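Lipase (Pelosinus fermentans, PDB 5AH0) acts as a zinc-containing lipase of the alpha/beta-hydrolase clan that can also hydrolyse the polyester poly(butylene adipate-co-terephthalate). Local coordinates at residues Trp372-Gly375 and Leu376-Leu380; Phe175-Phe178 and Ala179-Val183; Leu277-Val280 and Ile281-Thr284; Asn336-Gly339 and Val340-Gly344. All blocks are in the same frame, centred on the assembly; numbering follows the deposited sequence.

Each of the four contacts is local, made within one continuous piece of chain, so along the sequence they follow in series and none nests within or crosses another. First comes contact 2, two turns of helix 173-190. Contact 3 then closes a tight loop between strand 258-265 and helix 288-294. Contact 4 shapes the loop joining strands 334-336 and 346-348, and contact 1 lies on the last helix, 370-380. In space they form two pairs. Contacts 2 and 3, with centres about 12 Å apart, meet where Asn-181 packs on His-279 and Ile-281; contacts 1 and 4, about 16 Å apart, meet where the Lys-379 chain packs against Tyr-337.

Contact 1: residues Trp372-Gly375 and Leu376-Leu380; sequences WYKG and LAEKL
Lys-374 and Glu-378 leave the helix by different first torsions, and the difference brings their charged ends together. In Lys-374 the CG stands opposite the backbone N (chi1 -180°), and the chain runs straight until a bend at its last torsion turns NZ forward along the helix; in Glu-378 the CG is opposite the carbonyl carbon instead (chi1 -66°), which sends the carboxylate back toward the preceding turn. The result is an i to i+4 salt bridge, Lys-374 NZ to Glu-378 OE2 at 3.1 Å, in which the ammonium comes from above the carboxylate plane. Were Glu-378 replaced by an alanine, the Lys-374 ammonium would probably lose its carboxylate mate, though the cation-pi contact with Tyr-39 need not go, and the long chain would be freer to swing. The backbone bond from Glu-378 N to Lys-374 O (3.0 Å) joins the same two residues.

Another side of the helix is apolar. The CD2 branch of Leu-376 reaches Trp-372 CZ3 at 4.2 Å and Tyr-373 CD1 at 4.5 Å, while Trp-372 CE3 sits over the centre of the Tyr-373 ring. Tyr-373 OH is hydrogen-bonded to Ala-360 O. Toward the protein interior, Leu-376 and Leu-380 lie on strands 108-113 and 153-159, so that helix 370-380 covers the parallel sheet as the C-terminal helix of an alpha/beta-hydrolase commonly does.

Contact 2: residues Phe175-Phe178 and Ala179-Val183; sequences FGDF and AKNLV
Helix 173-190 supplies this contact, and within it Asp-177 and Asn-181, one turn apart, show how a side chain can reinforce the bond pattern of an alpha-helix. The carbonyl O of Asp-177 accepts the regular bond from Asn-181 N at 3.0 Å and a second from Asn-181 ND2 at 2.7 Å. The two donors arrive from opposite faces of the carbonyl plane, and the side-chain ND2 stands well above it, 42° out. This is possible because the CG of Asn-181 lies beside its own backbone N (chi1 -81°), folding the amide back over the previous turn. The Asp-177 carboxylate approaches the same amide, with OD2 3.0 Å from Asn-181 ND2 and the carboxylate and amide planes 54° apart. A leucine replacing Asn-181 would probably cost the Asp-177 carbonyl its second donor and put an apolar group beside the carboxylate.

Elsewhere round the helix, Phe-178 CZ touches Leu-182 CD1 at 4.2 Å, while the ring of Phe-178 also meets Phe-290 edge-to-face. The aliphatic chain of Lys-180 runs past Gly-176 O, 3.4 Å from its CD. Phe-175 and Ala-179 press on Phe-223 of helix 215-223. Coming between strands 153-159 and 258-265 in the sequence, this helix belongs to a region where alpha/beta-hydrolases often carry an inserted helical cap or lid, and it is consistent with such an element.

Contact 3: residues Leu277-Val280 and Ile281-Thr284; sequences LPHV and IYMT
His-279 ND1 is held by two successive backbone N-H groups, Ile-281 N at 3.2 Å and Tyr-282 N at 3.1 Å. The second bond is nearly straight (171°), and both donors are tilted out of the ring plane. The histidine CG, anti to the backbone N (chi1 -163°), turns ND1 toward them. The imidazole is flanked by Tyr-282 in an offset stack, centroids 4.4 Å apart and planes 8° from parallel, with Tyr-282 CD2 over the rim of the histidine ring. Ile-281 CB closes on His-279 CE1 at 3.5 Å. Bonded and stacked at once, the imidazole is probably held against rotation.

The chain round it makes a hairpin-like turn with four loop residues, 280-283. His-279 O accepts from Met-283 N at 3.0 Å, the bond of an alpha-turn, and His-279 N gives a straight bond to Thr-284 O at 2.7 Å. Met-283, at a positive phi, carries the chain round and folds its bent side chain back, CE near His-279 O. Pro-289 of helix 288-294 packs on His-279, Tyr-282 and Thr-284. Asn-181 of helix 173-190 packs on His-279 and Ile-281, and Pro-278 O is hydrogen-bonded to Ser-185 OG of the same helix.

Contact 4: residues Asn336-Gly339 and Val340-Gly344; sequences NYNG and VPQIG
Val-340 and Asn-338 bury the most surface here, with Gly-339 between them, and one bond organises all three. Asn-338 OD1 accepts from Val-340 N at 2.7 Å, the donor almost in line with the C=O bond and the N-H itself bent only moderately from straight (158°). The Asn-338 side chain can do this because its CG sits between the backbone N and the carbonyl carbon (chi1 47°), so that the amide oxygen curls forward over the chain. Val-340 CB follows at 3.6 Å from the same OD1.

Gly-339, in the middle of the turn, has a phi of 134°, a backbone shape in which any CB would collide with Asn-338 O. The Tyr-337 ring lies close by: Gly-339 N stands 3.6 Å above its plane, over its centre. At the ring edge, Tyr-337 CE1 lies 3.9 Å from Pro-341 N, and it also touches Pro-341 CD. Beyond the turn, Pro-341 packs on Tyr-258 and Phe-260 of strand 258-265, and Gln-342 N is hydrogen-bonded to Asn-347 OD1. A side-chain oxygen bonded to the N-H two residues on defines an Asx turn, placed here in the surface loop joining two strands of the parallel sheet.

Contact 1: residues Trp372-Gly375 and Leu376-Leu380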
loop_
_atom_site.group_PDB
_atom_site.type_symbol
_atom_site.label_atom_id
_atom_site.label_comp_id
_atom_site.label_asym_id
_atom_site.label_seq_id
_atom_site.Cartn_x
_atom_site.Cartn_y
_atom_site.Cartn_z
ATOM N N TRP A 372 2.370 -3.778 19.703
ATOM C CA TRP A 372 3.131 -4.434 18.632
ATOM C C TRP A 372 3.829 -3.415 17.720
ATOM O O TRP A 372 5.006 -3.567 17.386
ATOM C CB TRP A 372 2.231 -5.322 17.797
ATOM C CG TRP A 372 2.958 -6.179 16.774
ATOM C CD1 TRP A 372 3.401 -7.457 16.949
ATOM C CD2 TRP A 372 3.311 -5.820 15.428
ATOM N NE1 TRP A 372 3.996 -7.919 15.801
ATOM C CE2 TRP A 372 3.961 -6.932 14.855
ATOM C CE3 TRP A 372 3.153 -4.662 14.661
ATOM C CZ2 TRP A 372 4.447 -6.924 13.547
ATOM C CZ3 TRP A 372 3.633 -4.657 13.359
ATOM C CH2 TRP A 372 4.278 -5.778 12.817
ATOM N N TYR A 373 3.095 -2.379 17.326
ATOM C CA TYR A 373 3.653 -1.318 16.491
ATOM C C TYR A 373 4.694 -0.487 17.238
ATOM O O TYR A 373 5.656 -0.010 16.636
ATOM C CB TYR A 373 2.535 -0.423 15.941
ATOM C CG TYR A 373 1.923 -1.019 14.694
ATOM C CD1 TYR A 373 2.510 -0.810 13.453
ATOM C CD2 TYR A 373 0.784 -1.829 14.757
ATOM C CE1 TYR A 373 1.981 -1.365 12.298
ATOM C CE2 TYR A 373 0.243 -2.390 13.597
ATOM C CZ TYR A 373 0.853 -2.147 12.372
ATOM O OH TYR A 373 0.345 -2.683 11.212
ATOM N N LYS A 374 4.513 -0.321 18.546
ATOM C CA LYS A 374 5.538 0.325 19.365
ATOM C C LYS A 374 6.834 -0.493 19.283
ATOM O O LYS A 374 7.922 0.058 19.107
ATOM C CB LYS A 374 5.063 0.473 20.808
ATOM C CG LYS A 374 6.034 1.129 21.756
ATOM C CD LYS A 374 5.303 1.462 23.047
ATOM C CE LYS A 374 6.198 2.143 24.074
ATOM N NZ LYS A 374 7.282 1.246 24.530
ATOM N N GLY A 375 6.700 -1.812 19.388
ATOM C CA GLY A 375 7.832 -2.706 19.261
ATOM C C GLY A 375 8.539 -2.545 17.934
ATOM O O GLY A 375 9.768 -2.523 17.874
ATOM N N LEU A 376 7.764 -2.420 16.863
ATOM C CA LEU A 376 8.341 -2.214 15.540
ATOM C C LEU A 376 9.112 -0.902 15.478
ATOM O O LEU A 376 10.259 -0.885 15.027
ATOM C CB LEU A 376 7.254 -2.245 14.460
ATOM C CG LEU A 376 7.708 -1.854 13.040
ATOM C CD1 LEU A 376 8.941 -2.657 12.587
ATOM C CD2 LEU A 376 6.557 -1.996 12.014
ATOM N N ALA A 377 8.501 0.188 15.945
ATOM C CA ALA A 377 9.180 1.492 15.946
ATOM C C ALA A 377 10.500 1.466 16.724
ATOM O O ALA A 377 11.486 2.064 16.285
ATOM C CB ALA A 377 8.279 2.559 16.514
ATOM N N GLU A 378 10.512 0.788 17.874
ATOM C CA GLU A 378 11.733 0.631 18.667
ATOM C C GLU A 378 12.815 -0.031 17.838
ATOM O O GLU A 378 13.952 0.438 17.814
ATOM C CB GLU A 378 11.489 -0.201 19.929
ATOM C CG GLU A 378 10.567 0.433 20.958
ATOM C CD GLU A 378 10.230 -0.509 22.121
ATOM O OE1 GLU A 378 10.401 -1.743 21.978
ATOM O OE2 GLU A 378 9.803 -0.009 23.185
ATOM N N LYS A 379 12.448 -1.111 17.148
ATOM C CA LYS A 379 13.399 -1.844 16.328
ATOM C C LYS A 379 13.972 -0.914 15.260
ATOM O O LYS A 379 15.188 -0.870 15.037
ATOM C CB LYS A 379 12.742 -3.071 15.686
ATOM C CG LYS A 379 13.730 -3.994 14.966
ATOM C CD LYS A 379 13.204 -5.433 14.801
ATOM C CE LYS A 379 12.096 -5.514 13.763
ATOM N NZ LYS A 379 12.620 -5.042 12.454
ATOM N N LEU A 380 13.090 -0.141 14.638
ATOM C CA LEU A 380 13.476 0.748 13.555
ATOM C C LEU A 380 14.370 1.878 14.049
ATOM O O LEU A 380 15.159 2.426 13.287
ATOM C CB LEU A 380 12.234 1.318 12.872
ATOM C CG LEU A 380 11.392 0.277 12.138
ATOM C CD1 LEU A 380 10.154 0.916 11.554
ATOM C CD2 LEU A 380 12.227 -0.374 11.050
#

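Contact 2: residues Phe175-Phe178 and Ala179-Val183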
loop_
_atom_site.group_PDB
_atom_site.type_symbol
_atom_site.label_atom_id
_atom_site.label_comp_id
_atom_site.label_asym_id
_atom_site.label_seq_id
_atom_site.Cartn_x
_atom_site.Cartn_y
_atom_site.Cartn_z
ATOM N N PHE A 175 -12.168 -8.452 -7.965
ATOM C CA PHE A 175 -11.488 -7.224 -7.554
ATOM C C PHE A 175 -12.482 -6.088 -7.300
ATOM O O PHE A 175 -12.416 -5.413 -6.284
ATOM C CB PHE A 175 -10.476 -6.809 -8.623
ATOM C CG PHE A 175 -9.954 -5.409 -8.462
ATOM C CD1 PHE A 175 -10.636 -4.327 -9.011
ATOM C CD2 PHE A 175 -8.767 -5.176 -7.789
ATOM C CE1 PHE A 175 -10.162 -3.052 -8.872
ATOM C CE2 PHE A 175 -8.275 -3.890 -7.653
ATOM C CZ PHE A 175 -8.971 -2.828 -8.191
ATOM N N GLY A 176 -13.388 -5.864 -8.243
ATOM C CA GLY A 176 -14.409 -4.844 -8.086
ATOM C C GLY A 176 -15.446 -5.202 -7.028
ATOM O O GLY A 176 -16.009 -4.324 -6.375
ATOM N N ASP A 177 -15.716 -6.492 -6.860
ATOM C CA ASP A 177 -16.658 -6.904 -5.835
ATOM C C ASP A 177 -16.070 -6.603 -4.467
ATOM O O ASP A 177 -16.769 -6.139 -3.562
ATOM C CB ASP A 177 -16.984 -8.388 -5.937
ATOM C CG ASP A 177 -17.947 -8.839 -4.855
ATOM O OD1 ASP A 177 -19.173 -8.657 -5.032
ATOM O OD2 ASP A 177 -17.482 -9.351 -3.813
ATOM N N PHE A 178 -14.774 -6.870 -4.324
ATOM C CA PHE A 178 -14.094 -6.600 -3.074
ATOM C C PHE A 178 -14.102 -5.107 -2.763
ATOM O O PHE A 178 -14.330 -4.705 -1.629
ATOM C CB PHE A 178 -12.657 -7.097 -3.096
ATOM C CG PHE A 178 -11.939 -6.829 -1.816
ATOM C CD1 PHE A 178 -12.140 -7.652 -0.726
ATOM C CD2 PHE A 178 -11.127 -5.719 -1.675
ATOM C CE1 PHE A 178 -11.521 -7.387 0.475
ATOM C CE2 PHE A 178 -10.500 -5.448 -0.469
ATOM C CZ PHE A 178 -10.700 -6.278 0.601
ATOM N N ALA A 179 -13.831 -4.282 -3.768
ATOM C CA ALA A 179 -13.790 -2.852 -3.535
ATOM C C ALA A 179 -15.145 -2.351 -3.055
ATOM O O ALA A 179 -15.243 -1.745 -1.980
ATOM C CB ALA A 179 -13.361 -2.121 -4.789
ATOM N N LYS A 180 -16.185 -2.625 -3.843
ATOM C CA LYS A 180 -17.537 -2.222 -3.495
ATOM C C LYS A 180 -17.903 -2.659 -2.083
ATOM O O LYS A 180 -18.397 -1.859 -1.285
ATOM C CB LYS A 180 -18.535 -2.803 -4.489
ATOM C CG LYS A 180 -18.508 -2.139 -5.857
ATOM C CD LYS A 180 -19.095 -3.067 -6.911
ATOM C CE LYS A 180 -19.546 -2.277 -8.122
ATOM N NZ LYS A 180 -19.934 -3.152 -9.248
ATOM N N ASN A 181 -17.621 -3.915 -1.752
ATOM C CA ASN A 181 -17.999 -4.428 -0.444
ATOM C C ASN A 181 -17.195 -3.814 0.696
ATOM O O ASN A 181 -17.711 -3.650 1.798
ATOM C CB ASN A 181 -17.863 -5.941 -0.415
ATOM C CG ASN A 181 -19.052 -6.630 -1.036
ATOM O OD1 ASN A 181 -20.127 -6.704 -0.429
ATOM N ND2 ASN A 181 -18.875 -7.137 -2.256
ATOM N N LEU A 182 -15.945 -3.443 0.444
ATOM C CA LEU A 182 -15.174 -2.785 1.493
ATOM C C LEU A 182 -15.780 -1.426 1.844
ATOM O O LEU A 182 -15.897 -1.086 3.012
ATOM C CB LEU A 182 -13.713 -2.610 1.088
ATOM C CG LEU A 182 -12.945 -1.933 2.227
ATOM C CD1 LEU A 182 -11.843 -2.804 2.748
ATOM C CD2 LEU A 182 -12.406 -0.574 1.806
ATOM N N VAL A 183 -16.163 -0.644 0.841
ATOM C CA VAL A 183 -16.802 0.639 1.116
ATOM C C VAL A 183 -18.110 0.424 1.850
ATOM O O VAL A 183 -18.380 1.066 2.858
ATOM C CB VAL A 183 -17.083 1.440 -0.163
ATOM C CG1 VAL A 183 -17.761 2.771 0.179
ATOM C CG2 VAL A 183 -15.803 1.680 -0.911
#

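Contact 3: residues Leu277-Val280 and Ile281-Thr284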
loop_
_atom_site.group_PDB
_atom_site.type_symbol
_atom_site.label_atom_id
_atom_site.label_comp_id
_atom_site.label_asym_id
_atom_site.label_seq_id
_atom_site.Cartn_x
_atom_site.Cartn_y
_atom_site.Cartn_z
ATOM N N LEU A 277 -14.930 -5.973 10.491
ATOM C CA LEU A 277 -15.634 -5.530 9.296
ATOM C C LEU A 277 -16.592 -6.611 8.793
ATOM O O LEU A 277 -16.183 -7.739 8.527
ATOM C CB LEU A 277 -14.644 -5.171 8.193
ATOM C CG LEU A 277 -13.651 -4.043 8.487
ATOM C CD1 LEU A 277 -12.739 -3.817 7.299
ATOM C CD2 LEU A 277 -14.408 -2.746 8.833
ATOM N N PRO A 278 -17.876 -6.264 8.650
ATOM C CA PRO A 278 -18.832 -7.265 8.187
ATOM C C PRO A 278 -18.972 -7.285 6.675
ATOM O O PRO A 278 -18.704 -6.285 6.002
ATOM C CB PRO A 278 -20.135 -6.811 8.832
ATOM C CG PRO A 278 -20.013 -5.294 8.833
ATOM C CD PRO A 278 -18.538 -4.993 9.024
ATOM N N HIS A 279 -19.388 -8.430 6.154
ATOM C CA HIS A 279 -19.909 -8.487 4.803
ATOM C C HIS A 279 -21.396 -8.117 4.819
ATOM O O HIS A 279 -22.215 -8.772 5.475
ATOM C CB HIS A 279 -19.694 -9.862 4.208
ATOM C CG HIS A 279 -19.818 -9.885 2.725
ATOM N ND1 HIS A 279 -21.038 -9.872 2.086
ATOM C CD2 HIS A 279 -18.881 -9.901 1.751
ATOM C CE1 HIS A 279 -20.845 -9.893 0.781
ATOM N NE2 HIS A 279 -19.545 -9.900 0.551
ATOM N N VAL A 280 -21.748 -7.042 4.135
ATOM C CA VAL A 280 -23.108 -6.516 4.241
ATOM C C VAL A 280 -24.156 -7.412 3.563
ATOM O O VAL A 280 -25.347 -7.309 3.838
ATOM C CB VAL A 280 -23.164 -5.084 3.676
ATOM C CG1 VAL A 280 -24.530 -4.471 3.865
ATOM C CG2 VAL A 280 -22.122 -4.211 4.379
ATOM N N ILE A 281 -23.722 -8.332 2.711
ATOM C CA ILE A 281 -24.679 -9.235 2.068
ATOM C C ILE A 281 -24.801 -10.537 2.859
ATOM O O ILE A 281 -25.893 -10.922 3.269
ATOM C CB ILE A 281 -24.290 -9.558 0.596
ATOM C CG1 ILE A 281 -24.504 -8.342 -0.304
ATOM C CG2 ILE A 281 -25.125 -10.710 0.053
ATOM C CD1 ILE A 281 -23.406 -7.330 -0.259
ATOM N N TYR A 282 -23.677 -11.192 3.109
ATOM C CA TYR A 282 -23.702 -12.520 3.719
ATOM C C TYR A 282 -23.807 -12.527 5.241
ATOM O O TYR A 282 -24.054 -13.577 5.840
ATOM C CB TYR A 282 -22.460 -13.299 3.299
ATOM C CG TYR A 282 -22.343 -13.405 1.804
ATOM C CD1 TYR A 282 -23.476 -13.600 1.018
ATOM C CD2 TYR A 282 -21.104 -13.328 1.170
ATOM C CE1 TYR A 282 -23.385 -13.702 -0.355
ATOM C CE2 TYR A 282 -20.998 -13.444 -0.214
ATOM C CZ TYR A 282 -22.144 -13.626 -0.967
ATOM O OH TYR A 282 -22.061 -13.731 -2.340
ATOM N N MET A 283 -23.581 -11.370 5.860
ATOM C CA MET A 283 -23.573 -11.259 7.319
ATOM C C MET A 283 -22.493 -12.166 7.895
ATOM O O MET A 283 -22.626 -12.691 8.991
ATOM C CB MET A 283 -24.946 -11.598 7.902
ATOM C CG MET A 283 -26.107 -10.812 7.289
ATOM S SD MET A 283 -26.478 -9.220 8.060
ATOM C CE MET A 283 -25.166 -8.155 7.463
ATOM N N THR A 284 -21.456 -12.399 7.103
ATOM C CA THR A 284 -20.237 -13.033 7.570
ATOM C C THR A 284 -19.184 -11.954 7.824
ATOM O O THR A 284 -19.419 -10.765 7.551
ATOM C CB THR A 284 -19.705 -14.042 6.539
ATOM O OG1 THR A 284 -19.259 -13.333 5.377
ATOM C CG2 THR A 284 -20.775 -15.031 6.157
#

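Contact 4: residues Asn336-Gly339 and Val340-Gly344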
loop_
_atom_site.group_PDB
_atom_site.type_symbol
_atom_site.label_atom_id
_atom_site.label_comp_id
_atom_site.label_asym_id
_atom_site.label_seq_id
_atom_site.Cartn_x
_atom_site.Cartn_y
_atom_site.Cartn_z
ATOM N N ASN A 336 15.932 -15.093 5.930
ATOM C CA ASN A 336 15.307 -15.267 7.237
ATOM C C ASN A 336 15.959 -14.373 8.298
ATOM O O ASN A 336 17.179 -14.411 8.488
ATOM C CB ASN A 336 15.386 -16.729 7.676
ATOM C CG ASN A 336 14.298 -17.583 7.072
ATOM O OD1 ASN A 336 13.226 -17.090 6.725
ATOM N ND2 ASN A 336 14.560 -18.880 6.962
ATOM N N TYR A 337 15.146 -13.573 8.990
ATOM C CA TYR A 337 15.646 -12.645 10.007
ATOM C C TYR A 337 16.219 -13.381 11.210
ATOM O O TYR A 337 15.496 -14.068 11.924
ATOM C CB TYR A 337 14.540 -11.691 10.455
ATOM C CG TYR A 337 14.938 -10.778 11.585
ATOM C CD1 TYR A 337 15.899 -9.801 11.402
ATOM C CD2 TYR A 337 14.327 -10.868 12.828
ATOM C CE1 TYR A 337 16.265 -8.953 12.430
ATOM C CE2 TYR A 337 14.677 -10.022 13.861
ATOM C CZ TYR A 337 15.649 -9.065 13.658
ATOM O OH TYR A 337 16.016 -8.214 14.680
ATOM N N ASN A 338 17.521 -13.233 11.425
ATOM C CA ASN A 338 18.224 -13.957 12.479
ATOM C C ASN A 338 18.313 -13.191 13.794
ATOM O O ASN A 338 18.549 -13.781 14.848
ATOM C CB ASN A 338 19.631 -14.314 12.010
ATOM C CG ASN A 338 20.349 -13.137 11.376
ATOM O OD1 ASN A 338 20.242 -12.000 11.839
ATOM N ND2 ASN A 338 21.092 -13.407 10.313
ATOM N N GLY A 339 18.157 -11.874 13.726
ATOM C CA GLY A 339 18.254 -11.033 14.902
ATOM C C GLY A 339 19.123 -9.831 14.587
ATOM O O GLY A 339 19.085 -8.809 15.276
ATOM N N VAL A 340 19.935 -9.974 13.545
ATOM C CA VAL A 340 20.739 -8.875 13.040
ATOM C C VAL A 340 20.248 -8.456 11.657
ATOM O O VAL A 340 20.387 -9.211 10.696
ATOM C CB VAL A 340 22.227 -9.242 12.955
ATOM C CG1 VAL A 340 23.056 -7.990 12.758
ATOM C CG2 VAL A 340 22.668 -9.976 14.214
ATOM N N PRO A 341 19.657 -7.255 11.558
ATOM C CA PRO A 341 19.159 -6.692 10.294
ATOM C C PRO A 341 20.213 -6.660 9.190
ATOM O O PRO A 341 21.232 -5.990 9.357
ATOM C CB PRO A 341 18.764 -5.263 10.677
ATOM C CG PRO A 341 18.480 -5.328 12.134
ATOM C CD PRO A 341 19.442 -6.337 12.692
ATOM N N GLN A 342 19.986 -7.376 8.092
ATOM C CA GLN A 342 20.915 -7.316 6.965
ATOM C C GLN A 342 20.485 -6.281 5.933
ATOM O O GLN A 342 19.455 -6.425 5.283
ATOM C CB GLN A 342 21.060 -8.683 6.301
ATOM C CG GLN A 342 21.545 -9.768 7.238
ATOM C CD GLN A 342 21.626 -11.116 6.561
ATOM O OE1 GLN A 342 21.375 -12.148 7.181
ATOM N NE2 GLN A 342 21.995 -11.119 5.283
ATOM N N ILE A 343 21.274 -5.223 5.809
ATOM C CA ILE A 343 21.011 -4.159 4.847
ATOM C C ILE A 343 21.041 -4.684 3.408
ATOM O O ILE A 343 21.752 -5.641 3.103
ATOM C CB ILE A 343 22.035 -3.033 5.000
ATOM C CG1 ILE A 343 21.606 -1.800 4.204
ATOM C CG2 ILE A 343 23.411 -3.519 4.582
ATOM C CD1 ILE A 343 22.553 -0.630 4.339
ATOM N N GLY A 344 20.243 -4.076 2.535
ATOM C CA GLY A 344 20.226 -4.443 1.130
ATOM C C GLY A 344 19.421 -5.686 0.793
ATOM O O GLY A 344 19.198 -5.976 -0.377
#